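Local coordinates for protein glutamine amido transferase (Methylobacillus flagellatus, PDB 3M3P) that is of undescribed function but belongs to the glutamine amidotransferase family of class I type, an alpha/beta fold built round a mixed central sheet, at residues 8-13 against 31-36; 50-55 against 83-88; 112-117 against 134-139. One frame throughout, in Å; residues are numbered along the deposited sequence.

Interaction 1: residues 8-13 against 31-36; sequences IIQFSA and FQVLRM
F31 meets I8 where the parallel pair of a beta-alpha-beta unit begins: strands 6-10 and 31-35 lie side by side, joined through helix 18-26. The ring of F31 takes the methyl CD1 of I8 obliquely, 3.5 Å from CD1 of F31. Next comes Q32, whose carbonyl O receives the N-H of I8 from above its plane, 3.0 Å from N to O. V33 pairs with I8 and also sends CG1 to OE1 of Q10, at 3.3 Å. L34 uses both its backbone atoms, N donating to I8 O and O accepting from Q10 N, while its CD1 just meets CD1 of I9 on the other face. The side chain of R35 folds back over the end of strand 6-10: bends at chi2 (-83°) and chi3 (-62°) bring CD against CG of Q10 and lay the guanidinium flat over A13 CA. NE is salt-bridged to D37, and the Q10 amide, only 17° from the guanidinium plane, is itself pinned by NE2 to S12 O at 2.9 Å. M36, a selenomethionine, closes the pairing with N bonded to Q10 O, and its CG sits 3.6 Å from I9 CG2 and 3.8 Å from F11 CE1.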
# COMPACT_ATOMS: atom_id res chain seq x y z
N ILE A 8 -11.87 -1.78 1.71
CA ILE A 8 -10.70 -0.93 1.92
C ILE A 8 -10.62 -0.59 3.40
O ILE A 8 -11.54 -0.01 3.98
CB ILE A 8 -10.73 0.39 1.09
CG1 ILE A 8 -10.91 0.11 -0.40
CG2 ILE A 8 -9.50 1.22 1.40
CD1 ILE A 8 -10.89 1.36 -1.29
N ILE A 9 -9.53 -0.99 4.02
CA ILE A 9 -9.26 -0.69 5.40
C ILE A 9 -8.43 0.58 5.48
O ILE A 9 -7.33 0.68 4.92
CB ILE A 9 -8.49 -1.86 6.11
CG1 ILE A 9 -9.17 -3.21 5.86
CG2 ILE A 9 -8.27 -1.55 7.62
CD1 ILE A 9 -10.63 -3.28 6.23
N GLN A 10 -9.01 1.56 6.16
CA GLN A 10 -8.39 2.85 6.39
C GLN A 10 -8.11 3.00 7.88
O GLN A 10 -8.85 2.51 8.73
CB GLN A 10 -9.36 3.90 5.86
CG GLN A 10 -8.85 5.33 5.76
CD GLN A 10 -9.73 6.21 4.86
OE1 GLN A 10 -10.37 5.77 3.83
NE2 GLN A 10 -9.70 7.47 5.21
N PHE A 11 -6.99 3.66 8.21
CA PHE A 11 -6.48 3.73 9.57
C PHE A 11 -6.52 5.14 10.15
O PHE A 11 -6.35 5.31 11.36
CB PHE A 11 -5.09 3.17 9.59
CG PHE A 11 -5.03 1.75 9.14
CD1 PHE A 11 -5.32 0.71 10.04
CD2 PHE A 11 -4.69 1.43 7.84
CE1 PHE A 11 -5.25 -0.57 9.65
CE2 PHE A 11 -4.64 0.09 7.44
CZ PHE A 11 -4.87 -0.88 8.36
N SER A 12 -6.81 6.12 9.30
CA SER A 12 -6.95 7.52 9.73
C SER A 12 -7.79 8.30 8.71
O SER A 12 -8.04 7.85 7.58
CB SER A 12 -5.62 8.23 9.87
OG SER A 12 -5.12 8.57 8.59
N ALA A 13 -8.20 9.49 9.10
CA ALA A 13 -9.00 10.34 8.20
C ALA A 13 -8.19 10.83 7.02
O ALA A 13 -8.76 11.10 5.95
CB ALA A 13 -9.54 11.54 8.96
N PHE A 31 -16.68 -0.24 -3.91
CA PHE A 31 -15.80 -0.43 -2.77
C PHE A 31 -16.42 0.14 -1.50
O PHE A 31 -17.22 1.09 -1.57
CB PHE A 31 -14.40 0.13 -3.00
CG PHE A 31 -14.34 1.61 -3.27
CD1 PHE A 31 -14.00 2.51 -2.25
CD2 PHE A 31 -14.48 2.08 -4.57
CE1 PHE A 31 -13.85 3.89 -2.54
CE2 PHE A 31 -14.32 3.47 -4.85
CZ PHE A 31 -14.02 4.35 -3.78
N GLN A 32 -16.04 -0.45 -0.36
CA GLN A 32 -16.55 -0.04 0.94
C GLN A 32 -15.37 0.19 1.89
O GLN A 32 -14.60 -0.74 2.20
CB GLN A 32 -17.41 -1.18 1.49
CG GLN A 32 -18.77 -1.30 0.83
CD GLN A 32 -19.72 -0.17 1.25
OE1 GLN A 32 -19.65 0.36 2.39
NE2 GLN A 32 -20.61 0.19 0.32
N VAL A 33 -15.24 1.39 2.43
CA VAL A 33 -14.22 1.74 3.41
C VAL A 33 -14.69 1.45 4.82
O VAL A 33 -15.81 1.77 5.23
CB VAL A 33 -13.89 3.23 3.28
CG1 VAL A 33 -12.96 3.72 4.37
CG2 VAL A 33 -13.24 3.53 1.86
N LEU A 34 -13.79 0.89 5.61
CA LEU A 34 -13.94 0.69 7.04
C LEU A 34 -12.80 1.42 7.74
O LEU A 34 -11.64 1.24 7.39
CB LEU A 34 -13.83 -0.80 7.37
CG LEU A 34 -14.95 -1.69 6.84
CD1 LEU A 34 -14.70 -3.16 7.18
CD2 LEU A 34 -16.30 -1.32 7.39
N ARG A 35 -13.12 2.24 8.74
CA ARG A 35 -12.17 3.04 9.49
C ARG A 35 -11.81 2.35 10.83
O ARG A 35 -12.63 2.29 11.76
CB ARG A 35 -12.78 4.42 9.77
CG ARG A 35 -12.79 5.32 8.53
CD ARG A 35 -11.47 6.07 8.26
NE ARG A 35 -11.16 6.96 9.37
CZ ARG A 35 -11.70 8.18 9.55
NH1 ARG A 35 -12.48 8.72 8.63
NH2 ARG A 35 -11.46 8.85 10.66
N MSE A 36 -10.58 1.86 10.94
CA MSE A 36 -10.16 1.20 12.18
C MSE A 36 -10.13 2.18 13.34
O MSE A 36 -10.36 1.76 14.53
CB MSE A 36 -8.79 0.55 11.99
CG MSE A 36 -8.77 -0.60 11.02
SE MSE A 36 -10.01 -2.07 11.30
CE MSE A 36 -11.58 -1.45 10.30

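Interaction 2: residues 50-55 against 83-88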
# COMPACT_ATOMS: atom_id res chain seq x y z
N SER A 50 -14.78 -8.80 -2.69
CA SER A 50 -14.15 -9.32 -3.88
C SER A 50 -12.59 -9.26 -3.77
O SER A 50 -11.87 -9.98 -4.49
CB SER A 50 -14.60 -8.58 -5.13
OG SER A 50 -14.34 -7.19 -5.02
N GLY A 51 -12.12 -8.36 -2.91
CA GLY A 51 -10.69 -8.12 -2.69
C GLY A 51 -10.54 -7.23 -1.46
O GLY A 51 -11.53 -6.64 -1.05
N LEU A 52 -9.37 -7.21 -0.84
CA LEU A 52 -9.09 -6.51 0.39
C LEU A 52 -7.94 -5.57 0.13
O LEU A 52 -6.87 -6.00 -0.28
CB LEU A 52 -8.75 -7.49 1.47
CG LEU A 52 -8.30 -6.90 2.80
CD1 LEU A 52 -9.52 -6.18 3.43
CD2 LEU A 52 -7.85 -7.99 3.77
N ALA A 53 -8.10 -4.28 0.34
CA ALA A 53 -7.06 -3.28 0.17
C ALA A 53 -6.84 -2.64 1.53
O ALA A 53 -7.81 -2.45 2.31
CB ALA A 53 -7.46 -2.24 -0.84
N MSE A 54 -5.59 -2.30 1.87
CA MSE A 54 -5.29 -1.61 3.14
C MSE A 54 -4.38 -0.45 2.85
O MSE A 54 -3.44 -0.58 2.07
CB MSE A 54 -4.58 -2.58 4.10
CG MSE A 54 -5.46 -3.80 4.49
SE MSE A 54 -4.63 -4.99 5.74
CE MSE A 54 -3.47 -5.93 4.44
N MSE A 55 -4.69 0.71 3.40
CA MSE A 55 -3.92 1.93 3.26
C MSE A 55 -2.87 2.04 4.34
O MSE A 55 -2.61 1.07 5.08
CB MSE A 55 -4.87 3.13 3.22
CG MSE A 55 -6.12 2.93 2.34
SE MSE A 55 -5.79 2.28 0.48
CE MSE A 55 -4.47 3.62 -0.10
N VAL A 83 -8.89 -14.49 -1.91
CA VAL A 83 -9.42 -13.13 -2.04
C VAL A 83 -8.15 -12.25 -2.08
O VAL A 83 -7.37 -12.23 -1.12
CB VAL A 83 -10.31 -12.77 -0.84
CG1 VAL A 83 -10.69 -11.31 -0.86
CG2 VAL A 83 -11.55 -13.68 -0.84
N PRO A 84 -7.89 -11.58 -3.22
CA PRO A 84 -6.64 -10.84 -3.32
C PRO A 84 -6.53 -9.72 -2.31
O PRO A 84 -7.51 -9.04 -1.98
CB PRO A 84 -6.68 -10.28 -4.74
CG PRO A 84 -8.13 -10.10 -5.03
CD PRO A 84 -8.78 -11.26 -4.36
N VAL A 85 -5.29 -9.47 -1.87
CA VAL A 85 -4.95 -8.41 -0.93
C VAL A 85 -3.96 -7.47 -1.55
O VAL A 85 -2.97 -7.90 -2.17
CB VAL A 85 -4.39 -9.00 0.42
CG1 VAL A 85 -4.17 -7.86 1.45
CG2 VAL A 85 -5.33 -10.09 1.00
N ILE A 86 -4.16 -6.18 -1.36
CA ILE A 86 -3.17 -5.15 -1.74
C ILE A 86 -2.92 -4.27 -0.54
O ILE A 86 -3.87 -3.80 0.11
CB ILE A 86 -3.58 -4.36 -3.03
CG1 ILE A 86 -2.46 -3.38 -3.40
CG2 ILE A 86 -4.93 -3.65 -2.86
CD1 ILE A 86 -2.54 -2.80 -4.85
N GLY A 87 -1.64 -4.01 -0.19
CA GLY A 87 -1.32 -3.20 0.98
C GLY A 87 -0.37 -2.09 0.65
O GLY A 87 0.65 -2.31 -0.05
N HIS A 88 -0.70 -0.91 1.14
CA HIS A 88 0.04 0.31 0.90
C HIS A 88 0.68 0.76 2.26
O HIS A 88 -0.05 1.08 3.17
CB HIS A 88 -0.91 1.47 0.44
CG HIS A 88 -1.74 1.21 -0.80
ND1 HIS A 88 -2.89 0.45 -0.81
CD2 HIS A 88 -1.58 1.67 -2.07
CE1 HIS A 88 -3.42 0.49 -2.04
NE2 HIS A 88 -2.64 1.22 -2.81
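Strands 51-54 and 85-88 are the parallel pair of a second beta-alpha-beta unit, with helix 68-81 as its connection, and L52 opposite V85, A53 opposite I86 and M54 opposite G87 set the register. The second strand runs into a sequence, G87 to G91, that resembles the nucleophile elbow of this family, with C89 just beyond H88. Backbone bonds run back and forth: L52 N to P84 O, I86 N to L52 O, M54 N to I86 O and H88 N to M54 O. At the start, the S50 carbonyl O comes within 3.3 Å of P84 CD. On one face of the sheet A53 CB rests on I86 CG2 at 3.5 Å. On the other, the selenomethionine M54 runs extended as far as SE and then turns, so that CE lands 3.6 Å from V85 CG1; helix 68-81 covers this side through I75 and A78.

ND1 of H88 donates to M54 O over 3.1 Å, with that oxygen in the ring plane. Over one face of the ring lies the selenomethionine M55, bent at chi2 and chi3 until CE stands 3.7 Å from the ring centroid, 13° off the normal, a CH-pi contact. NE2 is hydrogen-bonded to Y233 OH. M54 O therefore takes two N-H groups of H88, N and ND1, from opposite faces of its carbonyl plane, and the bonds at ND1 and NE2, with the methyl over one face, should fix the rotation of the imidazole at the elbow-like turn.

Interaction 3: residues 112-117 against 134-139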
# COMPACT_ATOMS: atom_id res chain seq x y z
N GLY A 112 9.80 11.31 1.39
CA GLY A 112 9.91 12.03 0.12
C GLY A 112 10.06 11.10 -1.04
O GLY A 112 9.57 9.98 -1.02
N TRP A 113 10.67 11.58 -2.10
CA TRP A 113 10.82 10.85 -3.38
C TRP A 113 12.10 10.09 -3.38
O TRP A 113 13.15 10.71 -3.15
CB TRP A 113 10.78 11.85 -4.55
CG TRP A 113 9.51 12.63 -4.58
CD1 TRP A 113 9.34 13.93 -4.21
CD2 TRP A 113 8.25 12.16 -5.02
NE1 TRP A 113 8.01 14.31 -4.40
CE2 TRP A 113 7.31 13.23 -4.87
CE3 TRP A 113 7.79 10.94 -5.55
CZ2 TRP A 113 5.95 13.10 -5.27
CZ3 TRP A 113 6.48 10.79 -5.90
CH2 TRP A 113 5.55 11.87 -5.74
N VAL A 114 12.04 8.80 -3.62
CA VAL A 114 13.22 7.94 -3.56
C VAL A 114 13.40 7.14 -4.84
O VAL A 114 12.45 6.69 -5.48
CB VAL A 114 13.17 7.01 -2.35
CG1 VAL A 114 12.56 7.79 -1.13
CG2 VAL A 114 12.37 5.75 -2.61
N ARG A 115 14.66 6.97 -5.21
CA ARG A 115 15.05 6.09 -6.31
C ARG A 115 14.89 4.62 -5.93
O ARG A 115 15.26 4.21 -4.83
CB ARG A 115 16.47 6.35 -6.69
CG ARG A 115 16.79 7.78 -7.10
CD ARG A 115 18.24 7.95 -7.49
NE ARG A 115 18.56 7.26 -8.74
CZ ARG A 115 19.79 7.08 -9.20
NH1 ARG A 115 20.83 7.50 -8.53
NH2 ARG A 115 19.96 6.47 -10.36
N ALA A 116 14.31 3.82 -6.82
CA ALA A 116 14.12 2.40 -6.56
C ALA A 116 14.32 1.60 -7.85
O ALA A 116 14.20 2.12 -8.97
CB ALA A 116 12.77 2.12 -5.89
N TRP A 117 14.65 0.34 -7.66
CA TRP A 117 14.98 -0.59 -8.76
C TRP A 117 14.23 -1.86 -8.57
O TRP A 117 14.34 -2.51 -7.52
CB TRP A 117 16.51 -0.84 -8.79
CG TRP A 117 17.25 0.41 -9.05
CD1 TRP A 117 17.54 0.94 -10.27
CD2 TRP A 117 17.69 1.34 -8.09
NE1 TRP A 117 18.18 2.16 -10.11
CE2 TRP A 117 18.30 2.41 -8.79
CE3 TRP A 117 17.66 1.36 -6.72
CZ2 TRP A 117 18.87 3.52 -8.11
CZ3 TRP A 117 18.23 2.47 -6.03
CH2 TRP A 117 18.80 3.51 -6.75
N LEU A 134 12.43 3.21 -10.96
CA LEU A 134 11.18 3.88 -10.60
C LEU A 134 11.45 4.91 -9.55
O LEU A 134 12.45 4.87 -8.85
CB LEU A 134 10.18 2.83 -10.07
CG LEU A 134 9.71 1.78 -11.08
CD1 LEU A 134 8.86 0.68 -10.42
CD2 LEU A 134 8.83 2.42 -12.17
N GLU A 135 10.60 5.89 -9.47
CA GLU A 135 10.59 6.83 -8.35
C GLU A 135 9.40 6.51 -7.44
O GLU A 135 8.28 6.37 -7.87
CB GLU A 135 10.50 8.27 -8.89
CG GLU A 135 10.24 9.28 -7.73
CD GLU A 135 10.41 10.70 -8.19
OE1 GLU A 135 9.37 11.31 -8.48
OE2 GLU A 135 11.53 11.19 -8.27
N LEU A 136 9.68 6.38 -6.14
CA LEU A 136 8.68 6.04 -5.14
C LEU A 136 8.39 7.21 -4.21
O LEU A 136 9.30 8.00 -3.92
CB LEU A 136 9.12 4.86 -4.28
CG LEU A 136 9.75 3.64 -5.01
CD1 LEU A 136 10.02 2.49 -4.04
CD2 LEU A 136 8.83 3.18 -6.12
N PHE A 137 7.17 7.34 -3.76
CA PHE A 137 6.82 8.25 -2.67
C PHE A 137 6.82 7.48 -1.36
O PHE A 137 6.12 6.49 -1.21
CB PHE A 137 5.45 8.93 -2.84
CG PHE A 137 5.25 10.03 -1.82
CD1 PHE A 137 5.89 11.22 -1.96
CD2 PHE A 137 4.54 9.78 -0.65
CE1 PHE A 137 5.72 12.23 -1.01
CE2 PHE A 137 4.39 10.76 0.31
CZ PHE A 137 4.99 11.98 0.15
N GLU A 138 7.60 7.98 -0.42
CA GLU A 138 7.82 7.32 0.87
C GLU A 138 7.49 8.22 2.04
O GLU A 138 7.78 9.42 1.99
CB GLU A 138 9.30 6.95 0.99
CG GLU A 138 9.83 5.93 -0.06
CD GLU A 138 9.36 4.53 0.10
OE1 GLU A 138 8.61 4.18 1.04
OE2 GLU A 138 9.77 3.76 -0.85
N TRP A 139 7.02 7.63 3.13
CA TRP A 139 6.93 8.34 4.42
C TRP A 139 6.82 7.28 5.50
O TRP A 139 5.75 6.94 5.97
CB TRP A 139 5.81 9.37 4.43
CG TRP A 139 5.88 10.35 5.56
CD1 TRP A 139 6.28 10.11 6.87
CD2 TRP A 139 5.50 11.71 5.52
NE1 TRP A 139 6.18 11.26 7.60
CE2 TRP A 139 5.71 12.26 6.79
CE3 TRP A 139 5.01 12.53 4.49
CZ2 TRP A 139 5.39 13.59 7.10
CZ3 TRP A 139 4.70 13.87 4.80
CH2 TRP A 139 4.89 14.37 6.09
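W113 and F137, a non-hydrogen-bonded pair, pack closely on one face of an antiparallel pairing between strands 113-118 and 134-140, strongly twisted with 137° between the two directions. F137 turns an edge to the indole face, the centroid of the six-membered ring lying 5.0 Å from that of F137 and the planes 69° apart. The carboxylate of E135 reaches the other indole face on an extended chain (chi1 170°), OE1 standing 3.3 Å from W113 CE3. The indole is thus sandwiched between an aromatic edge and an acid, whose OE2 is salt-bridged to R221. On the reverse face of the sheet, A116 CB is pressed against L136 CD1 at 3.3 Å, tighter than usual for two carbons. Six backbone bonds tie G112 to E138, V114 to L136 and A116 to L134, each pair bonded in both directions; that from L136 N to V114 O measures 2.9 Å.

R115, in contrast, is exposed, and its side chain makes no contact with segment 134-139. It leans instead along its own strand, its guanidinium with one face toward W117 CZ2, and NE is salt-bridged to E133. Helix 218-237 reaches side chains on both faces: L218 and I222 touch W113, W228 touches L134 and L136. Helix 181-190 covers F137 through V184 and W187, while L154 of strand 150-156 touches A116 and L136.

Along the chain the three contacts come in series, each closing before the next opens, and all lie in the same mixed sheet. Interactions 1 and 2 are neighbours, with centres 11 Å apart: strand 6-10 lies between 31-35 and 51-54, and I9 N probably bonds to A53 O and I9 O to M55 N, joining two beta-alpha-beta units into one four-stranded parallel block. Interaction 3 sits in the antiparallel part of the sheet, its centre 25 Å from interaction 1 and 21 Å from interaction 2, without touching either. Strands 170-173, 161-166 and 150-156 span the gap. One continuous sheet thus carries the elbow-like turn after interaction 2, at the end of strand 85-88 and next to strand 170-173, with interactions 1 and 3 on opposite sides of the chain's centre.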